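ABC transporter, substrate binding protein (Aeropyrum pernix, PDB 3EAF) probably captures a small solute outside the cell and delivers it to the membrane permease of an ABC import system. Local coordinates at residues L112-D123 with Y341-V352. Numbering follows the deposited sequence.
Sequences LVKPFNFYPAPD and YEPGFHLAYRKV. With MG (magnesium ion), chain C.
L112 receives the backbone N of H346 on its carbonyl at 2.9 Å, nearly straight at 167°, where the chain of this two-lobed periplasmic-binding-protein fold passes between the lobes: edge strand 117-118 of one sheet and the link to helix 124-139 pack on the loop running from helix 317-326 to strand 352-357 of the other sheet, an example of irregular chains joined by carbonyls and aromatic rings. In the turn K114-N117, P115 O comes to the rim of the imidazole at CE1, while N117 O accepts ND1 of H346 at 2.7 Å, close to the ring plane. NE2 of the same ring bonds to E325, so both ring nitrogens are engaged and its rotation is fixed. On the next residue, F118 lies over one imidazole face as an offset stack, planes at 14°, and its CD1 edge points into the face of Y341, completing an aromatic cluster. The hydroxyl of Y341 reaches Y119 O in a weak bond, and the Y341 backbone carbonyl binds magnesium together with E325 O and D340 OD1. Two waters donate to H346 O; one accepts from Y119 N, the other accepts from A348 N and also donates to A121 O. Beyond, P120 O accepts the Y349 hydroxyl at 3.0 Å, and P122 CD packs over one face of that phenol. Finally D123, bonded through OD2 to T126, brings OD2 within 3.3 Å of L347 CD1.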
ATOM      1  N   LEU A 112      -5.149  11.292  -5.237  1.00 12.62           N
ATOM      2  CA  LEU A 112      -5.374  12.285  -4.182  1.00 12.49           C
ATOM      3  C   LEU A 112      -6.396  13.366  -4.529  1.00 12.83           C
ATOM      4  O   LEU A 112      -7.086  13.865  -3.643  1.00 13.43           O
ATOM      5  CB  LEU A 112      -4.042  12.924  -3.748  1.00 12.49           C
ATOM      6  CG  LEU A 112      -2.991  11.989  -3.133  1.00 11.99           C
ATOM      7  CD1 LEU A 112      -1.642  12.665  -3.026  1.00 11.51           C
ATOM      8  CD2 LEU A 112      -3.434  11.457  -1.777  1.00 12.43           C
ATOM      9  N   VAL A 113      -6.496  13.709  -5.815  1.00 12.51           N
ATOM     10  CA  VAL A 113      -7.410  14.753  -6.285  1.00 12.44           C
ATOM     11  C   VAL A 113      -8.749  14.192  -6.795  1.00 12.48           C
ATOM     12  O   VAL A 113      -9.621  14.948  -7.248  1.00 12.26           O
ATOM     13  CB  VAL A 113      -6.759  15.646  -7.383  1.00 12.54           C
ATOM     14  CG1 VAL A 113      -5.628  16.466  -6.797  1.00 11.99           C
ATOM     15  CG2 VAL A 113      -6.275  14.800  -8.571  1.00 12.70           C
ATOM     16  N   LYS A 114      -8.907  12.872  -6.707  1.00 12.12           N
ATOM     17  CA  LYS A 114     -10.131  12.208  -7.162  1.00 12.30           C
ATOM     18  C   LYS A 114     -11.076  12.075  -5.972  1.00 12.11           C
ATOM     19  O   LYS A 114     -10.708  11.483  -4.961  1.00 12.22           O
ATOM     20  CB  LYS A 114      -9.816  10.839  -7.778  1.00 12.29           C
ATOM     21  CG  LYS A 114      -8.784  10.861  -8.911  1.00 12.77           C
ATOM     22  CD  LYS A 114      -9.320  11.571 -10.143  1.00 13.38           C
ATOM     23  CE  LYS A 114      -8.338  11.492 -11.301  1.00 14.00           C
ATOM     24  NZ  LYS A 114      -8.711  12.416 -12.408  1.00 14.12           N
ATOM     25  N   PRO A 115     -12.286  12.655  -6.076  1.00 12.11           N
ATOM     26  CA  PRO A 115     -13.133  12.844  -4.890  1.00 12.20           C
ATOM     27  C   PRO A 115     -13.536  11.578  -4.122  1.00 11.63           C
ATOM     28  O   PRO A 115     -13.776  11.663  -2.932  1.00 12.03           O
ATOM     29  CB  PRO A 115     -14.376  13.553  -5.451  1.00 12.12           C
ATOM     30  CG  PRO A 115     -13.890  14.204  -6.730  1.00 12.80           C
ATOM     31  CD  PRO A 115     -12.929  13.189  -7.291  1.00 12.15           C
ATOM     32  N   PHE A 116     -13.618  10.427  -4.781  1.00 11.52           N
ATOM     33  CA  PHE A 116     -14.103   9.219  -4.103  1.00 11.31           C
ATOM     34  C   PHE A 116     -13.019   8.195  -3.775  1.00 11.18           C
ATOM     35  O   PHE A 116     -13.326   7.119  -3.260  1.00 11.07           O
ATOM     36  CB  PHE A 116     -15.272   8.581  -4.874  1.00 11.25           C
ATOM     37  CG  PHE A 116     -16.587   9.262  -4.625  1.00 11.28           C
ATOM     38  CD1 PHE A 116     -17.489   8.742  -3.694  1.00 11.60           C
ATOM     39  CD2 PHE A 116     -16.912  10.451  -5.286  1.00 11.64           C
ATOM     40  CE1 PHE A 116     -18.710   9.382  -3.445  1.00 11.60           C
ATOM     41  CE2 PHE A 116     -18.133  11.096  -5.049  1.00 12.23           C
ATOM     42  CZ  PHE A 116     -19.032  10.559  -4.119  1.00 11.08           C
ATOM     43  N   ASN A 117     -11.757   8.544  -4.046  1.00 10.83           N
ATOM     44  CA  ASN A 117     -10.633   7.652  -3.757  1.00 10.43           C
ATOM     45  C   ASN A 117      -9.907   7.986  -2.455  1.00 10.24           C
ATOM     46  O   ASN A 117      -9.542   9.143  -2.210  1.00 10.67           O
ATOM     47  CB  ASN A 117      -9.650   7.614  -4.930  1.00 10.20           C
ATOM     48  CG  ASN A 117     -10.239   6.942  -6.164  1.00 10.08           C
ATOM     49  OD1 ASN A 117     -10.099   5.729  -6.362  1.00 10.86           O
ATOM     50  ND2 ASN A 117     -10.923   7.720  -6.982  1.00  6.99           N
ATOM     51  N   PHE A 118      -9.712   6.960  -1.626  1.00  9.81           N
ATOM     52  CA  PHE A 118      -9.059   7.093  -0.324  1.00  9.34           C
ATOM     53  C   PHE A 118      -8.133   5.897  -0.102  1.00  8.99           C
ATOM     54  O   PHE A 118      -8.352   4.818  -0.646  1.00  8.78           O
ATOM     55  CB  PHE A 118     -10.092   7.123   0.814  1.00  9.17           C
ATOM     56  CG  PHE A 118     -11.053   8.279   0.756  1.00  9.68           C
ATOM     57  CD1 PHE A 118     -10.803   9.446   1.476  1.00  9.46           C
ATOM     58  CD2 PHE A 118     -12.233   8.189   0.015  1.00  9.46           C
ATOM     59  CE1 PHE A 118     -11.697  10.518   1.437  1.00  9.98           C
ATOM     60  CE2 PHE A 118     -13.139   9.254  -0.028  1.00  9.08           C
ATOM     61  CZ  PHE A 118     -12.875  10.418   0.690  1.00  7.94           C
ATOM     62  N   TYR A 119      -7.093   6.099   0.696  1.00  8.66           N
ATOM     63  CA  TYR A 119      -6.289   4.987   1.212  1.00  8.42           C
ATOM     64  C   TYR A 119      -5.623   5.449   2.500  1.00  8.33           C
ATOM     65  O   TYR A 119      -5.246   6.612   2.603  1.00  8.04           O
ATOM     66  CB  TYR A 119      -5.268   4.467   0.180  1.00  8.17           C
ATOM     67  CG  TYR A 119      -4.509   5.533  -0.588  1.00  8.55           C
ATOM     68  CD1 TYR A 119      -3.355   6.118  -0.053  1.00  8.17           C
ATOM     69  CD2 TYR A 119      -4.926   5.941  -1.858  1.00  8.62           C
ATOM     70  CE1 TYR A 119      -2.656   7.105  -0.745  1.00  8.28           C
ATOM     71  CE2 TYR A 119      -4.224   6.927  -2.563  1.00  8.67           C
ATOM     72  CZ  TYR A 119      -3.092   7.502  -1.999  1.00  8.74           C
ATOM     73  OH  TYR A 119      -2.391   8.464  -2.695  1.00  8.57           O
ATOM     74  N   PRO A 120      -5.488   4.543   3.492  1.00  8.12           N
ATOM     75  CA  PRO A 120      -5.000   4.913   4.825  1.00  7.73           C
ATOM     76  C   PRO A 120      -3.468   4.958   4.941  1.00  7.53           C
ATOM     77  O   PRO A 120      -2.895   4.412   5.891  1.00  6.90           O
ATOM     78  CB  PRO A 120      -5.573   3.798   5.703  1.00  7.81           C
ATOM     79  CG  PRO A 120      -5.530   2.603   4.822  1.00  7.74           C
ATOM     80  CD  PRO A 120      -5.795   3.100   3.411  1.00  8.02           C
ATOM     81  N   ALA A 121      -2.818   5.606   3.978  1.00  7.24           N
ATOM     82  CA  ALA A 121      -1.362   5.684   3.937  1.00  7.06           C
ATOM     83  C   ALA A 121      -0.955   6.930   3.143  1.00  7.27           C
ATOM     84  O   ALA A 121      -1.775   7.484   2.409  1.00  7.02           O
ATOM     85  CB  ALA A 121      -0.771   4.412   3.293  1.00  7.14           C
ATOM     86  N   PRO A 122       0.308   7.376   3.288  1.00  7.55           N
ATOM     87  CA  PRO A 122       0.764   8.418   2.363  1.00  7.86           C
ATOM     88  C   PRO A 122       0.792   7.860   0.944  1.00  7.92           C
ATOM     89  O   PRO A 122       0.871   6.651   0.764  1.00  7.35           O
ATOM     90  CB  PRO A 122       2.194   8.721   2.834  1.00  7.69           C
ATOM     91  CG  PRO A 122       2.303   8.135   4.220  1.00  7.88           C
ATOM     92  CD  PRO A 122       1.367   6.960   4.222  1.00  7.38           C
ATOM     93  N   ASP A 123       0.740   8.731  -0.054  1.00  8.27           N
ATOM     94  CA  ASP A 123       0.874   8.286  -1.431  1.00  8.73           C
ATOM     95  C   ASP A 123       2.264   7.683  -1.639  1.00  8.70           C
ATOM     96  O   ASP A 123       3.176   7.946  -0.854  1.00  8.82           O
ATOM     97  CB  ASP A 123       0.689   9.464  -2.370  1.00  8.88           C
ATOM     98  CG  ASP A 123       1.764  10.500  -2.184  1.00  9.55           C
ATOM     99  OD1 ASP A 123       2.727  10.500  -2.974  1.00  9.89           O
ATOM    100  OD2 ASP A 123       1.665  11.273  -1.217  1.00 10.02           O
ATOM    101  N   TYR A 341      -8.270  13.577   5.904  1.00 12.38           N
ATOM    102  CA  TYR A 341      -8.393  13.857   4.474  1.00 12.67           C
ATOM    103  C   TYR A 341      -8.972  15.241   4.177  1.00 13.27           C
ATOM    104  O   TYR A 341      -9.993  15.634   4.738  1.00 13.20           O
ATOM    105  CB  TYR A 341      -9.281  12.812   3.786  1.00 11.78           C
ATOM    106  CG  TYR A 341      -8.792  11.392   3.873  1.00 11.21           C
ATOM    107  CD1 TYR A 341      -7.636  10.985   3.201  1.00 10.17           C
ATOM    108  CD2 TYR A 341      -9.502  10.440   4.605  1.00 10.76           C
ATOM    109  CE1 TYR A 341      -7.197   9.667   3.264  1.00  9.98           C
ATOM    110  CE2 TYR A 341      -9.070   9.130   4.676  1.00 10.11           C
ATOM    111  CZ  TYR A 341      -7.920   8.745   4.010  1.00 10.15           C
ATOM    112  OH  TYR A 341      -7.498   7.435   4.092  1.00 10.72           O
ATOM    113  N   GLU A 342      -8.325  15.950   3.260  1.00 13.89           N
ATOM    114  CA  GLU A 342      -8.785  17.247   2.796  1.00 14.91           C
ATOM    115  C   GLU A 342      -9.625  17.086   1.527  1.00 14.68           C
ATOM    116  O   GLU A 342      -9.219  16.359   0.614  1.00 14.73           O
ATOM    117  CB  GLU A 342      -7.561  18.127   2.507  1.00 15.12           C
ATOM    118  CG  GLU A 342      -7.860  19.442   1.829  1.00 17.30           C
ATOM    119  CD  GLU A 342      -6.625  20.296   1.612  1.00 16.92           C
ATOM    120  OE1 GLU A 342      -5.584  20.034   2.257  1.00 20.76           O
ATOM    121  OE2 GLU A 342      -6.703  21.231   0.787  1.00 21.08           O
ATOM    122  N   PRO A 343     -10.789  17.768   1.451  1.00 14.56           N
ATOM    123  CA  PRO A 343     -11.519  17.784   0.179  1.00 14.77           C
ATOM    124  C   PRO A 343     -10.610  18.317  -0.932  1.00 14.63           C
ATOM    125  O   PRO A 343      -9.974  19.349  -0.758  1.00 14.84           O
ATOM    126  CB  PRO A 343     -12.680  18.748   0.450  1.00 14.72           C
ATOM    127  CG  PRO A 343     -12.872  18.702   1.935  1.00 14.68           C
ATOM    128  CD  PRO A 343     -11.485  18.545   2.496  1.00 14.54           C
ATOM    129  N   GLY A 344     -10.517  17.586  -2.040  1.00 14.53           N
ATOM    130  CA  GLY A 344      -9.612  17.950  -3.142  1.00 14.13           C
ATOM    131  C   GLY A 344      -8.186  17.423  -3.024  1.00 13.88           C
ATOM    132  O   GLY A 344      -7.423  17.489  -3.984  1.00 13.81           O
ATOM    133  N   PHE A 345      -7.815  16.906  -1.850  1.00 13.21           N
ATOM    134  CA  PHE A 345      -6.453  16.420  -1.608  1.00 12.52           C
ATOM    135  C   PHE A 345      -6.444  15.392  -0.472  1.00 12.07           C
ATOM    136  O   PHE A 345      -6.171  15.735   0.679  1.00 11.94           O
ATOM    137  CB  PHE A 345      -5.529  17.602  -1.285  1.00 12.87           C
ATOM    138  CG  PHE A 345      -4.053  17.298  -1.432  1.00 13.44           C
ATOM    139  CD1 PHE A 345      -3.486  17.101  -2.689  1.00 14.54           C
ATOM    140  CD2 PHE A 345      -3.231  17.233  -0.316  1.00 13.28           C
ATOM    141  CE1 PHE A 345      -2.124  16.836  -2.824  1.00 14.32           C
ATOM    142  CE2 PHE A 345      -1.868  16.965  -0.443  1.00 13.58           C
ATOM    143  CZ  PHE A 345      -1.318  16.769  -1.699  1.00 13.79           C
ATOM    144  N   HIS A 346      -6.745  14.135  -0.799  1.00 11.21           N
ATOM    145  CA  HIS A 346      -6.929  13.088   0.224  1.00 10.49           C
ATOM    146  C   HIS A 346      -5.638  12.475   0.761  1.00 10.25           C
ATOM    147  O   HIS A 346      -5.530  11.247   0.858  1.00 10.41           O
ATOM    148  CB  HIS A 346      -7.840  11.964  -0.295  1.00 10.42           C
ATOM    149  CG  HIS A 346      -9.243  12.395  -0.587  1.00  9.87           C
ATOM    150  ND1 HIS A 346     -10.068  11.700  -1.443  1.00 10.14           N
ATOM    151  CD2 HIS A 346      -9.971  13.438  -0.125  1.00  9.91           C
ATOM    152  CE1 HIS A 346     -11.241  12.306  -1.509  1.00 10.41           C
ATOM    153  NE2 HIS A 346     -11.207  13.366  -0.719  1.00 10.26           N
ATOM    154  N   LEU A 347      -4.673  13.317   1.133  1.00  9.86           N
ATOM    155  CA  LEU A 347      -3.416  12.833   1.728  1.00  9.83           C
ATOM    156  C   LEU A 347      -3.593  12.520   3.214  1.00  9.95           C
ATOM    157  O   LEU A 347      -3.747  13.428   4.032  1.00 10.14           O
ATOM    158  CB  LEU A 347      -2.265  13.829   1.510  1.00  9.20           C
ATOM    159  CG  LEU A 347      -0.866  13.392   1.973  1.00  9.24           C
ATOM    160  CD1 LEU A 347      -0.393  12.133   1.229  1.00  8.24           C
ATOM    161  CD2 LEU A 347       0.162  14.521   1.829  1.00  9.57           C
ATOM    162  N   ALA A 348      -3.548  11.233   3.557  1.00 10.00           N
ATOM    163  CA  ALA A 348      -3.914  10.775   4.906  1.00 10.15           C
ATOM    164  C   ALA A 348      -2.930  11.238   5.977  1.00 10.28           C
ATOM    165  O   ALA A 348      -3.339  11.671   7.059  1.00 10.12           O
ATOM    166  CB  ALA A 348      -4.067   9.250   4.930  1.00 10.37           C
ATOM    167  N   TYR A 349      -1.640  11.124   5.655  1.00 10.20           N
ATOM    168  CA  TYR A 349      -0.520  11.528   6.513  1.00 10.49           C
ATOM    169  C   TYR A 349       0.745  11.358   5.684  1.00 10.73           C
ATOM    170  O   TYR A 349       0.664  10.928   4.530  1.00 10.72           O
ATOM    171  CB  TYR A 349      -0.463  10.723   7.827  1.00 10.17           C
ATOM    172  CG  TYR A 349      -0.429   9.213   7.675  1.00 10.13           C
ATOM    173  CD1 TYR A 349       0.782   8.518   7.683  1.00  9.72           C
ATOM    174  CD2 TYR A 349      -1.608   8.478   7.549  1.00  9.69           C
ATOM    175  CE1 TYR A 349       0.817   7.125   7.553  1.00  8.87           C
ATOM    176  CE2 TYR A 349      -1.585   7.097   7.414  1.00  9.52           C
ATOM    177  CZ  TYR A 349      -0.369   6.426   7.415  1.00 10.02           C
ATOM    178  OH  TYR A 349      -0.344   5.059   7.275  1.00  9.90           O
ATOM    179  N   ARG A 350       1.906  11.698   6.241  1.00 11.02           N
ATOM    180  CA  ARG A 350       3.145  11.683   5.449  1.00 11.17           C
ATOM    181  C   ARG A 350       4.203  10.682   5.916  1.00 11.31           C
ATOM    182  O   ARG A 350       4.971  10.163   5.099  1.00 11.25           O
ATOM    183  CB  ARG A 350       3.772  13.081   5.377  1.00 10.77           C
ATOM    184  CG  ARG A 350       2.953  14.105   4.613  1.00 11.14           C
ATOM    185  CD  ARG A 350       3.656  15.456   4.521  1.00 11.04           C
ATOM    186  NE  ARG A 350       4.661  15.521   3.453  1.00 13.10           N
ATOM    187  CZ  ARG A 350       5.975  15.675   3.649  1.00 14.45           C
ATOM    188  NH1 ARG A 350       6.475  15.768   4.881  1.00 12.93           N
ATOM    189  NH2 ARG A 350       6.798  15.742   2.604  1.00 14.33           N
ATOM    190  N   LYS A 351       4.267  10.417   7.216  1.00 11.45           N
ATOM    191  CA  LYS A 351       5.383   9.622   7.731  1.00 12.03           C
ATOM    192  C   LYS A 351       5.193   8.112   7.554  1.00 11.20           C
ATOM    193  O   LYS A 351       4.079   7.636   7.342  1.00 10.65           O
ATOM    194  CB  LYS A 351       5.727   9.991   9.178  1.00 12.31           C
ATOM    195  CG  LYS A 351       4.685   9.646  10.216  1.00 13.32           C
ATOM    196  CD  LYS A 351       5.151  10.129  11.601  1.00 13.87           C
ATOM    197  CE  LYS A 351       5.019  11.642  11.751  1.00 17.45           C
ATOM    198  NZ  LYS A 351       5.241  12.072  13.176  1.00 18.35           N
ATOM    199  N   VAL A 352       6.305   7.385   7.609  1.00 10.77           N
ATOM    200  CA  VAL A 352       6.318   5.935   7.433  1.00 10.17           C
ATOM    201  C   VAL A 352       7.256   5.276   8.429  1.00 10.04           C
ATOM    202  O   VAL A 352       8.121   5.941   9.002  1.00  9.80           O
ATOM    203  CB  VAL A 352       6.759   5.521   6.002  1.00 10.36           C
ATOM    204  CG1 VAL A 352       5.727   5.952   4.977  1.00  9.36           C
ATOM    205  CG2 VAL A 352       8.158   6.064   5.660  1.00  9.47           C
TER
HETATM  206 MG    MG C   1     -10.619  15.825   6.924  1.00 14.55          MG
HETATM  207  O   HOH W   1      -5.954   8.845  -0.077  1.00  8.80           O
HETATM  208  O   HOH W   2      -3.438   9.419   1.426  1.00 12.37           O
HETATM  209  O   HOH W   3     -10.813  13.534   7.098  1.00 11.36           O
HETATM  210  O   HOH W   4     -11.534  17.059   8.906  1.00 12.68           O
HETATM  211  O   HOH W   5      -9.207  17.960   6.719  1.00 13.91           O